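Local coordinates for protein alpha-1,6-mannanase (Bacteroides thetaiotaomicron, PDB 4V1S) that probably hydrolyses alpha-1,6-mannosidic linkages in mannans, as a family GH76 glycoside hydrolase of a gut bacterium, at residues P312-F317 with D373-T378; K338-I343 with M385-Y390; N344-K349 with G355-H360. One frame throughout, in Å; residues are numbered along the deposited sequence. Where two conformers were deposited one is given.

Contact 1: residues P312-F317 with D373-T378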
loop_
_atom_site.group_PDB
_atom_site.type_symbol
_atom_site.label_atom_id
_atom_site.label_comp_id
_atom_site.label_asym_id
_atom_site.label_seq_id
_atom_site.Cartn_x
_atom_site.Cartn_y
_atom_site.Cartn_z
ATOM N N PRO A 312 -7.772 -10.543 1.554
ATOM C CA PRO A 312 -6.785 -10.568 0.468
ATOM C C PRO A 312 -5.451 -10.025 0.950
ATOM O O PRO A 312 -5.415 -9.034 1.710
ATOM C CB PRO A 312 -7.395 -9.639 -0.596
ATOM C CG PRO A 312 -8.885 -9.688 -0.317
ATOM C CD PRO A 312 -8.972 -9.770 1.179
ATOM N N GLY A 313 -4.360 -10.663 0.535
ATOM C CA GLY A 313 -3.035 -10.191 0.943
ATOM C C GLY A 313 -2.721 -8.765 0.554
ATOM O O GLY A 313 -2.136 -8.033 1.333
ATOM N N TYR A 314 -3.139 -8.386 -0.648
ATOM C CA TYR A 314 -2.945 -7.054 -1.151
ATOM C C TYR A 314 -3.736 -5.996 -0.379
ATOM O O TYR A 314 -3.541 -4.798 -0.628
ATOM C CB TYR A 314 -3.202 -6.952 -2.663
ATOM C CG TYR A 314 -4.523 -7.501 -3.113
ATOM C CD1 TYR A 314 -5.718 -6.861 -2.798
ATOM C CD2 TYR A 314 -4.595 -8.696 -3.768
ATOM C CE1 TYR A 314 -6.939 -7.386 -3.176
ATOM C CE2 TYR A 314 -5.817 -9.212 -4.183
ATOM C CZ TYR A 314 -6.983 -8.545 -3.880
ATOM O OH TYR A 314 -8.204 -9.052 -4.238
ATOM N N PHE A 315 -4.583 -6.433 0.563
ATOM C CA PHE A 315 -5.226 -5.575 1.566
ATOM C C PHE A 315 -4.594 -5.756 2.947
ATOM O O PHE A 315 -4.238 -4.784 3.626
ATOM C CB PHE A 315 -6.729 -5.855 1.706
ATOM C CG PHE A 315 -7.561 -5.431 0.533
ATOM C CD1 PHE A 315 -7.095 -4.557 -0.454
ATOM C CD2 PHE A 315 -8.900 -5.876 0.457
ATOM C CE1 PHE A 315 -7.946 -4.171 -1.477
ATOM C CE2 PHE A 315 -9.739 -5.496 -0.584
ATOM C CZ PHE A 315 -9.248 -4.669 -1.579
ATOM N N ALA A 316 -4.444 -7.013 3.354
ATOM C CA ALA A 316 -4.113 -7.330 4.765
ATOM C C ALA A 316 -2.698 -6.939 5.169
ATOM O O ALA A 316 -2.451 -6.726 6.329
ATOM C CB ALA A 316 -4.336 -8.801 5.068
ATOM N N PHE A 317 -1.800 -6.811 4.177
ATOM C CA PHE A 317 -0.417 -6.368 4.414
ATOM C C PHE A 317 -0.413 -5.044 5.153
ATOM O O PHE A 317 0.562 -4.729 5.900
ATOM C CB PHE A 317 0.368 -6.254 3.089
ATOM C CG PHE A 317 0.087 -4.970 2.393
ATOM C CD1 PHE A 317 -1.066 -4.762 1.696
ATOM C CD2 PHE A 317 0.880 -3.872 2.706
ATOM C CE1 PHE A 317 -1.367 -3.507 1.196
ATOM C CE2 PHE A 317 0.607 -2.619 2.188
ATOM C CZ PHE A 317 -0.543 -2.444 1.454
ATOM N N ASP A 373 -2.129 -13.451 -10.220
ATOM C CA ASP A 373 -1.782 -12.140 -10.785
ATOM C C ASP A 373 -0.599 -11.534 -10.035
ATOM O O ASP A 373 -0.194 -12.017 -8.963
ATOM C CB ASP A 373 -3.004 -11.195 -11.044
ATOM C CG ASP A 373 -3.619 -10.615 -9.825
ATOM O OD1 ASP A 373 -2.872 -10.014 -9.001
ATOM O OD2 ASP A 373 -4.899 -10.662 -9.757
ATOM N N LEU A 374 -0.026 -10.516 -10.647
ATOM C CA LEU A 374 1.187 -9.892 -10.167
ATOM C C LEU A 374 1.106 -9.465 -8.703
ATOM O O LEU A 374 2.086 -9.550 -8.006
ATOM C CB LEU A 374 1.506 -8.680 -11.038
ATOM C CG LEU A 374 2.831 -7.939 -10.749
ATOM C CD1 LEU A 374 4.019 -8.880 -10.928
ATOM C CD2 LEU A 374 2.923 -6.717 -11.657
ATOM N N ARG A 375 -0.048 -8.989 -8.242
ATOM C CA ARG A 375 -0.064 -8.504 -6.875
ATOM C C ARG A 375 0.089 -9.579 -5.837
ATOM O O ARG A 375 0.525 -9.268 -4.706
ATOM C CB ARG A 375 -1.152 -7.490 -6.526
ATOM C CG ARG A 375 -2.474 -7.944 -6.815
ATOM C CD ARG A 375 -3.532 -6.851 -7.062
ATOM N NE ARG A 375 -4.492 -7.838 -7.498
ATOM C CZ ARG A 375 -5.785 -7.869 -7.335
ATOM N NH1 ARG A 375 -6.447 -6.870 -6.785
ATOM N NH2 ARG A 375 -6.417 -8.961 -7.781
ATOM N N PHE A 376 -0.247 -10.832 -6.173
ATOM C CA PHE A 376 -0.294 -11.852 -5.125
ATOM C C PHE A 376 1.112 -12.122 -4.535
ATOM O O PHE A 376 1.279 -12.279 -3.321
ATOM C CB PHE A 376 -0.874 -13.179 -5.611
ATOM C CG PHE A 376 -2.281 -13.130 -6.178
ATOM C CD1 PHE A 376 -3.085 -11.987 -6.151
ATOM C CD2 PHE A 376 -2.818 -14.307 -6.734
ATOM C CE1 PHE A 376 -4.352 -12.000 -6.699
ATOM C CE2 PHE A 376 -4.093 -14.324 -7.276
ATOM C CZ PHE A 376 -4.868 -13.165 -7.265
ATOM N N SER A 377 2.122 -12.235 -5.396
ATOM C CA SER A 377 3.457 -12.549 -4.912
ATOM C C SER A 377 4.243 -11.287 -4.608
ATOM O O SER A 377 5.117 -11.314 -3.749
ATOM C CB SER A 377 4.241 -13.428 -5.880
ATOM O OG SER A 377 3.727 -14.752 -5.869
ATOM N N THR A 378 3.927 -10.169 -5.269
ATOM C CA THR A 378 4.707 -8.966 -5.001
ATOM C C THR A 378 4.436 -8.435 -3.562
ATOM O O THR A 378 5.358 -7.914 -2.919
ATOM C CB THR A 378 4.445 -7.882 -6.036
ATOM O OG1 THR A 378 3.059 -7.547 -6.077
ATOM C CG2 THR A 378 4.976 -8.292 -7.431
HETATM O O HOH W 1 -9.035 -6.717 -6.455
#
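R375 lays its guanidinium flat on one face of the Y314 ring, the planes 11° apart, a stack that is also a cation-pi contact, with R375 CZ 3.9 Å from the Y314 ring centroid. NH1 of R375 sits toward the rim, 3.4 Å from Y314 CZ, while P312 CB covers the opposite face. F376 CE1 meets the edge of the ring at Y314 CE2, 4.0 Å away. Y314 and R375 both hold CG between the backbone N and the carbonyl carbon (chi1 55° in R375), and R375 runs extended to NE, its CG and CD passing Y314 CD2. In a salt bridge D373 fixes the guanidinium's rotation side-on: R375 NE reaches D373 OD1 at 3.1 Å, nearly straight at 167°, and R375 NH2 reaches D373 OD2 at 3.0 Å. The same OD1 caps the helix by accepting from R375 N. A water bonds R375 NH1 and, weakly, Y314 OH, whose stronger partner is E359. A leucine in place of R375 would probably leave the D373 carboxylate without its charged mate and one face of Y314 without its cation. The contact joins the starts of helices 313-330 and 374-394, W82 of helix 81-97 lying against Y314 and R375.

Contact 2: residues K338-I343 with M385-Y390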
loop_
_atom_site.group_PDB
_atom_site.type_symbol
_atom_site.label_atom_id
_atom_site.label_comp_id
_atom_site.label_asym_id
_atom_site.label_seq_id
_atom_site.Cartn_x
_atom_site.Cartn_y
_atom_site.Cartn_z
ATOM N N LYS A 338 3.955 -9.799 16.433
ATOM C CA LYS A 338 2.797 -10.011 15.601
ATOM C C LYS A 338 3.236 -10.017 14.125
ATOM O O LYS A 338 2.859 -10.888 13.362
ATOM C CB LYS A 338 1.754 -8.906 15.881
ATOM C CG LYS A 338 1.126 -9.003 17.276
ATOM C CD LYS A 338 0.180 -7.849 17.591
ATOM C CE LYS A 338 -0.518 -8.070 18.915
ATOM N NZ LYS A 338 -1.315 -6.878 19.268
ATOM N N ALA A 339 4.016 -9.021 13.731
ATOM C CA ALA A 339 4.392 -8.887 12.340
ATOM C C ALA A 339 5.162 -10.125 11.867
ATOM O O ALA A 339 4.873 -10.692 10.820
ATOM C CB ALA A 339 5.185 -7.612 12.140
ATOM N N PHE A 340 6.146 -10.537 12.632
ATOM C CA PHE A 340 6.937 -11.690 12.239
ATOM C C PHE A 340 6.111 -12.970 12.220
ATOM O O PHE A 340 6.289 -13.810 11.351
ATOM C CB PHE A 340 8.140 -11.880 13.133
ATOM C CG PHE A 340 9.203 -10.826 12.971
ATOM C CD1 PHE A 340 9.801 -10.617 11.758
ATOM C CD2 PHE A 340 9.640 -10.088 14.063
ATOM C CE1 PHE A 340 10.800 -9.679 11.616
ATOM C CE2 PHE A 340 10.625 -9.153 13.924
ATOM C CZ PHE A 340 11.197 -8.937 12.692
ATOM N N HIS A 341 5.206 -13.118 13.180
ATOM C CA HIS A 341 4.326 -14.314 13.181
ATOM C C HIS A 341 3.455 -14.376 11.897
ATOM O O HIS A 341 3.313 -15.426 11.277
ATOM C CB HIS A 341 3.453 -14.297 14.427
ATOM C CG HIS A 341 2.824 -15.608 14.750
ATOM N ND1 HIS A 341 3.550 -16.771 14.867
ATOM C CD2 HIS A 341 1.545 -15.930 15.043
ATOM C CE1 HIS A 341 2.737 -17.763 15.181
ATOM N NE2 HIS A 341 1.517 -17.277 15.298
ATOM N N ALA A 342 2.907 -13.219 11.482
ATOM C CA ALA A 342 2.041 -13.162 10.306
ATOM C C ALA A 342 2.886 -13.447 9.043
ATOM O O ALA A 342 2.475 -14.196 8.159
ATOM C CB ALA A 342 1.328 -11.835 10.215
ATOM N N ILE A 343 4.078 -12.868 9.004
ATOM C CA ILE A 343 4.983 -13.059 7.847
ATOM C C ILE A 343 5.479 -14.516 7.784
ATOM O O ILE A 343 5.578 -15.109 6.691
ATOM C CB ILE A 343 6.100 -11.990 7.833
ATOM C CG1 ILE A 343 5.451 -10.604 7.630
ATOM C CG2 ILE A 343 7.089 -12.282 6.724
ATOM C CD1 ILE A 343 6.375 -9.442 7.863
ATOM N N MET A 385 10.811 -8.250 2.697
ATOM C CA MET A 385 11.831 -7.239 2.781
ATOM C C MET A 385 11.633 -6.382 4.050
ATOM O O MET A 385 12.606 -5.988 4.712
ATOM C CB MET A 385 11.852 -6.373 1.527
ATOM C CG MET A 385 13.064 -5.463 1.441
ATOM S SD MET A 385 14.612 -6.297 1.212
ATOM C CE MET A 385 14.674 -6.416 -0.572
ATOM N N ARG A 386 10.375 -6.068 4.363
ATOM C CA ARG A 386 10.080 -5.359 5.607
ATOM C C ARG A 386 10.574 -6.110 6.841
ATOM O O ARG A 386 11.220 -5.544 7.739
ATOM C CB ARG A 386 8.601 -5.080 5.741
ATOM C CG ARG A 386 8.068 -4.108 4.707
ATOM C CD ARG A 386 8.438 -2.691 5.047
ATOM N NE ARG A 386 7.468 -2.098 5.933
ATOM C CZ ARG A 386 7.681 -1.135 6.812
ATOM N NH1 ARG A 386 8.879 -0.652 6.984
ATOM N NH2 ARG A 386 6.657 -0.645 7.505
ATOM N N ALA A 387 10.257 -7.380 6.882
ATOM C CA ALA A 387 10.707 -8.248 7.970
ATOM C C ALA A 387 12.244 -8.297 8.046
ATOM O O ALA A 387 12.804 -8.238 9.113
ATOM C CB ALA A 387 10.135 -9.643 7.787
ATOM N N ALA A 388 12.908 -8.361 6.899
ATOM C CA ALA A 388 14.368 -8.350 6.866
ATOM C C ALA A 388 14.928 -7.073 7.490
ATOM O O ALA A 388 15.909 -7.104 8.232
ATOM C CB ALA A 388 14.848 -8.513 5.429
ATOM N N ASN A 389 14.284 -5.949 7.204
ATOM C CA ASN A 389 14.726 -4.665 7.727
ATOM C C ASN A 389 14.565 -4.621 9.244
ATOM O O ASN A 389 15.459 -4.204 9.946
ATOM C CB ASN A 389 13.957 -3.532 7.038
ATOM C CG ASN A 389 14.523 -2.177 7.339
ATOM O OD1 ASN A 389 15.727 -2.028 7.562
ATOM N ND2 ASN A 389 13.671 -1.175 7.353
ATOM N N TYR A 390 13.413 -5.061 9.753
ATOM C CA TYR A 390 13.187 -5.037 11.198
ATOM C C TYR A 390 14.043 -6.062 11.960
ATOM O O TYR A 390 14.434 -5.809 13.093
ATOM C CB TYR A 390 11.698 -5.104 11.544
ATOM C CG TYR A 390 11.078 -3.755 11.392
ATOM C CD1 TYR A 390 10.598 -3.324 10.157
ATOM C CD2 TYR A 390 11.027 -2.882 12.470
ATOM C CE1 TYR A 390 10.073 -2.079 9.995
ATOM C CE2 TYR A 390 10.498 -1.622 12.339
ATOM C CZ TYR A 390 10.034 -1.204 11.107
ATOM O OH TYR A 390 9.502 0.057 10.999
#
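F340 CG and I343 CG1 both lie anti to the carbonyl carbon, beside the backbone N (chi1 -69° for F340, -64° for I343), and from one face of their helix the two side chains reach A387 on the other. This is helix-to-helix packing in a mainly helical fold, consistent with the (alpha/alpha)6 barrel of family GH76: the short segments of helices 334-350 and 374-394 run roughly antiparallel, 140° between their directions, with axes 10.5 Å apart at closest approach.

A387 is the small residue that both long side chains find. Its CB points at the other helix and is met by two carbons, I343 CD1 at 3.8 Å and F340 CE1 at 3.9 Å. The extended second torsion of I343 carries CD1 out that far, while its CG2 is a more distant neighbour of the same methyl. The CB of F340 is not aimed at the partner helix, but its ring swings in, and its far end also touches the next turn: F340 CZ lies 4.0 Å from Y390 CB. Y390 offers F340 only the root of its side chain. The two cross at about a right angle, and the phenol of Y390 then leads off to stack on F324 of helix 313-330, its OH bonded to D328.

Y46 of helix 46-61 closes the cluster, its ring meeting that of F340 at a shallow angle and also touching A387. R386, just before A387, turns its charged end away to D321 and E93, so what remains between the helices is nearly all apolar. The exception is a backbone oxygen: A387 O lies near the plane of the F340 ring, at its edge, 3.5 Å from F340 CE1.

Contact 3: residues N344-K349 with G355-H360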
loop_
_atom_site.group_PDB
_atom_site.type_symbol
_atom_site.label_atom_id
_atom_site.label_comp_id
_atom_site.label_asym_id
_atom_site.label_seq_id
_atom_site.Cartn_x
_atom_site.Cartn_y
_atom_site.Cartn_z
ATOM N N ASN A 344 5.754 -15.122 8.935
ATOM C CA ASN A 344 6.139 -16.540 8.969
ATOM C C ASN A 344 5.051 -17.412 8.398
ATOM O O ASN A 344 5.328 -18.345 7.674
ATOM C CB ASN A 344 6.497 -16.965 10.403
ATOM C CG ASN A 344 7.800 -16.320 10.914
ATOM O OD1 ASN A 344 8.586 -15.761 10.163
ATOM N ND2 ASN A 344 8.013 -16.400 12.202
ATOM N N PHE A 345 3.799 -17.093 8.734
ATOM C CA PHE A 345 2.663 -17.820 8.199
ATOM C C PHE A 345 2.588 -17.726 6.676
ATOM O O PHE A 345 2.332 -18.705 5.999
ATOM C CB PHE A 345 1.363 -17.319 8.842
ATOM C CG PHE A 345 0.126 -18.015 8.331
ATOM C CD1 PHE A 345 -0.282 -19.189 8.862
ATOM C CD2 PHE A 345 -0.630 -17.433 7.305
ATOM C CE1 PHE A 345 -1.439 -19.816 8.410
ATOM C CE2 PHE A 345 -1.767 -18.055 6.820
ATOM C CZ PHE A 345 -2.174 -19.252 7.395
ATOM N N ILE A 346 2.781 -16.537 6.129
ATOM C CA ILE A 346 2.810 -16.389 4.685
ATOM C C ILE A 346 3.808 -17.366 4.057
ATOM O O ILE A 346 3.475 -18.093 3.135
ATOM C CB ILE A 346 3.143 -14.930 4.288
ATOM C CG1 ILE A 346 2.028 -13.981 4.765
ATOM C CG2 ILE A 346 3.292 -14.821 2.769
ATOM C CD1 ILE A 346 2.459 -12.536 4.707
ATOM N N HIS A 347 5.020 -17.396 4.560
ATOM C CA HIS A 347 6.063 -18.285 3.991
ATOM C C HIS A 347 5.782 -19.768 4.225
ATOM O O HIS A 347 5.925 -20.607 3.332
ATOM C CB HIS A 347 7.401 -17.908 4.568
ATOM C CG HIS A 347 8.548 -18.608 3.923
ATOM N ND1 HIS A 347 9.166 -19.700 4.488
ATOM C CD2 HIS A 347 9.152 -18.405 2.731
ATOM C CE1 HIS A 347 10.135 -20.112 3.687
ATOM N NE2 HIS A 347 10.153 -19.336 2.622
ATOM N N ASN A 348 5.453 -20.082 5.464
ATOM C CA ASN A 348 5.336 -21.465 5.913
ATOM C C ASN A 348 4.044 -22.154 5.505
ATOM O O ASN A 348 4.027 -23.368 5.328
ATOM C CB ASN A 348 5.578 -21.519 7.429
ATOM C CG ASN A 348 6.989 -21.054 7.818
ATOM O OD1 ASN A 348 7.927 -20.992 6.989
ATOM N ND2 ASN A 348 7.145 -20.698 9.091
ATOM N N LYS A 349 2.971 -21.384 5.360
ATOM C CA LYS A 349 1.644 -21.942 5.086
ATOM C C LYS A 349 0.989 -21.503 3.771
ATOM O O LYS A 349 0.183 -22.255 3.194
ATOM C CB LYS A 349 0.706 -21.653 6.247
ATOM C CG LYS A 349 1.107 -22.337 7.531
ATOM C CD LYS A 349 0.987 -23.847 7.368
ATOM C CE LYS A 349 1.399 -24.636 8.606
ATOM N NZ LYS A 349 1.123 -26.086 8.373
ATOM N N GLY A 355 6.576 -21.990 -5.336
ATOM C CA GLY A 355 7.002 -20.674 -4.853
ATOM C C GLY A 355 6.052 -19.523 -5.180
ATOM O O GLY A 355 6.470 -18.342 -5.195
ATOM N N ARG A 356 4.782 -19.868 -5.417
ATOM C CA ARG A 356 3.716 -18.894 -5.682
ATOM C C ARG A 356 2.807 -18.677 -4.484
ATOM O O ARG A 356 2.774 -19.488 -3.546
ATOM C CB ARG A 356 2.906 -19.300 -6.903
ATOM C CG ARG A 356 3.812 -19.484 -8.113
ATOM C CD ARG A 356 2.989 -19.668 -9.341
ATOM N NE ARG A 356 3.833 -19.842 -10.513
ATOM C CZ ARG A 356 3.913 -20.945 -11.216
ATOM N NH1 ARG A 356 3.233 -22.035 -10.867
ATOM N NH2 ARG A 356 4.707 -20.991 -12.271
ATOM N N TYR A 357 2.087 -17.556 -4.521
ATOM C CA TYR A 357 1.238 -17.125 -3.410
ATOM C C TYR A 357 -0.210 -16.946 -3.835
ATOM O O TYR A 357 -0.496 -16.489 -4.957
ATOM C CB TYR A 357 1.784 -15.820 -2.792
ATOM C CG TYR A 357 3.084 -16.105 -2.097
ATOM C CD1 TYR A 357 4.300 -16.111 -2.794
ATOM C CD2 TYR A 357 3.096 -16.471 -0.754
ATOM C CE1 TYR A 357 5.486 -16.453 -2.150
ATOM C CE2 TYR A 357 4.283 -16.789 -0.101
ATOM C CZ TYR A 357 5.467 -16.811 -0.807
ATOM O OH TYR A 357 6.628 -17.164 -0.140
ATOM N N PRO A 358 -1.136 -17.301 -2.934
ATOM C CA PRO A 358 -2.546 -17.150 -3.196
ATOM C C PRO A 358 -3.035 -15.712 -3.006
ATOM O O PRO A 358 -2.367 -14.869 -2.390
ATOM C CB PRO A 358 -3.170 -18.060 -2.152
ATOM C CG PRO A 358 -2.267 -17.874 -0.961
ATOM C CD PRO A 358 -0.890 -17.831 -1.580
ATOM N N GLU A 359 -4.235 -15.458 -3.490
ATOM C CA GLU A 359 -4.852 -14.152 -3.332
ATOM C C GLU A 359 -5.146 -13.799 -1.864
ATOM O O GLU A 359 -4.880 -12.662 -1.429
ATOM C CB GLU A 359 -6.150 -14.104 -4.114
ATOM C CG GLU A 359 -6.919 -12.813 -3.979
ATOM C CD GLU A 359 -7.974 -12.612 -5.050
ATOM O OE1 GLU A 359 -8.363 -13.578 -5.753
ATOM O OE2 GLU A 359 -8.467 -11.477 -5.178
ATOM N N HIS A 360 -5.642 -14.783 -1.119
ATOM C CA HIS A 360 -6.155 -14.562 0.244
ATOM C C HIS A 360 -5.175 -15.150 1.275
ATOM O O HIS A 360 -4.512 -16.161 1.009
ATOM C CB HIS A 360 -7.554 -15.185 0.330
ATOM C CG HIS A 360 -8.373 -14.755 1.513
ATOM N ND1 HIS A 360 -9.324 -13.752 1.455
ATOM C CD2 HIS A 360 -8.426 -15.248 2.774
ATOM C CE1 HIS A 360 -9.906 -13.641 2.634
ATOM N NE2 HIS A 360 -9.373 -14.540 3.448
#
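Y357 pushes the CE2 corner of its ring against I346, crossing it at about a right angle, with Y357 CE2 3.6 Å from the I346 CG2 methyl and Y357 CD2 slightly farther. In a mainly helical fold, consistent with the (alpha/alpha)6 barrel of GH76 enzymes, the loop after helix 334-350 turns back and passes across the last turns of the helix it has just left, where residues 346-349 form a wider pi-type turn. Y357 has CG anti to its carbonyl carbon (chi1 -69°), with CB aimed at the helix, so the ring reaches in from the loop. I346 holds CG2 beside its own carbonyl carbon, and thus CE2 meets methyl and carbonyl together: I346 O lies at the ring edge, near its plane, 3.6 Å from Y357 CE2. The I346 side chain also touches W361 and Y384.

The hydroxyl of Y357 goes past I346 to H347, where the approach is only van der Waals, Y357 OH to H347 CD2 being 4.0 Å. Its polar partner is the hydroxyl of Y384 on helix 374-394, and that same helix also packs on the Y357 side chain with S377 and A380. H347 stacks on W49 of helix 46-61. Its ND1-H is held by the next residue, bonding N348 OD1 at 3.1 Å and 165°, the acceptor in the imidazole plane but the donor tilted 28° from the carbonyl plane of N348.

Overall arrangement
Contacts 2 and 3 are buried and largely apolar, while contact 1, nearer the centre of the chain, is partly buried and rests on a cation-pi stack across the helices, the charge being paired within 373-378, with a glycerol, probably from the crystallisation liquor, about 6 Å from the Y314 side chain. Helix 374-394 serves contact 1, at its start, and contact 2, farther along; helix 334-350 serves contacts 2 and 3. Contact 3 is nested within the loop of chain closed by each of the others. It touches contact 1: E359 bonds Y314 OH through its carboxylate and G313 N through its backbone O, and F376 and S377 pack on Y357. Contacts 1 and 2 stay about 7 Å apart at their nearest atoms.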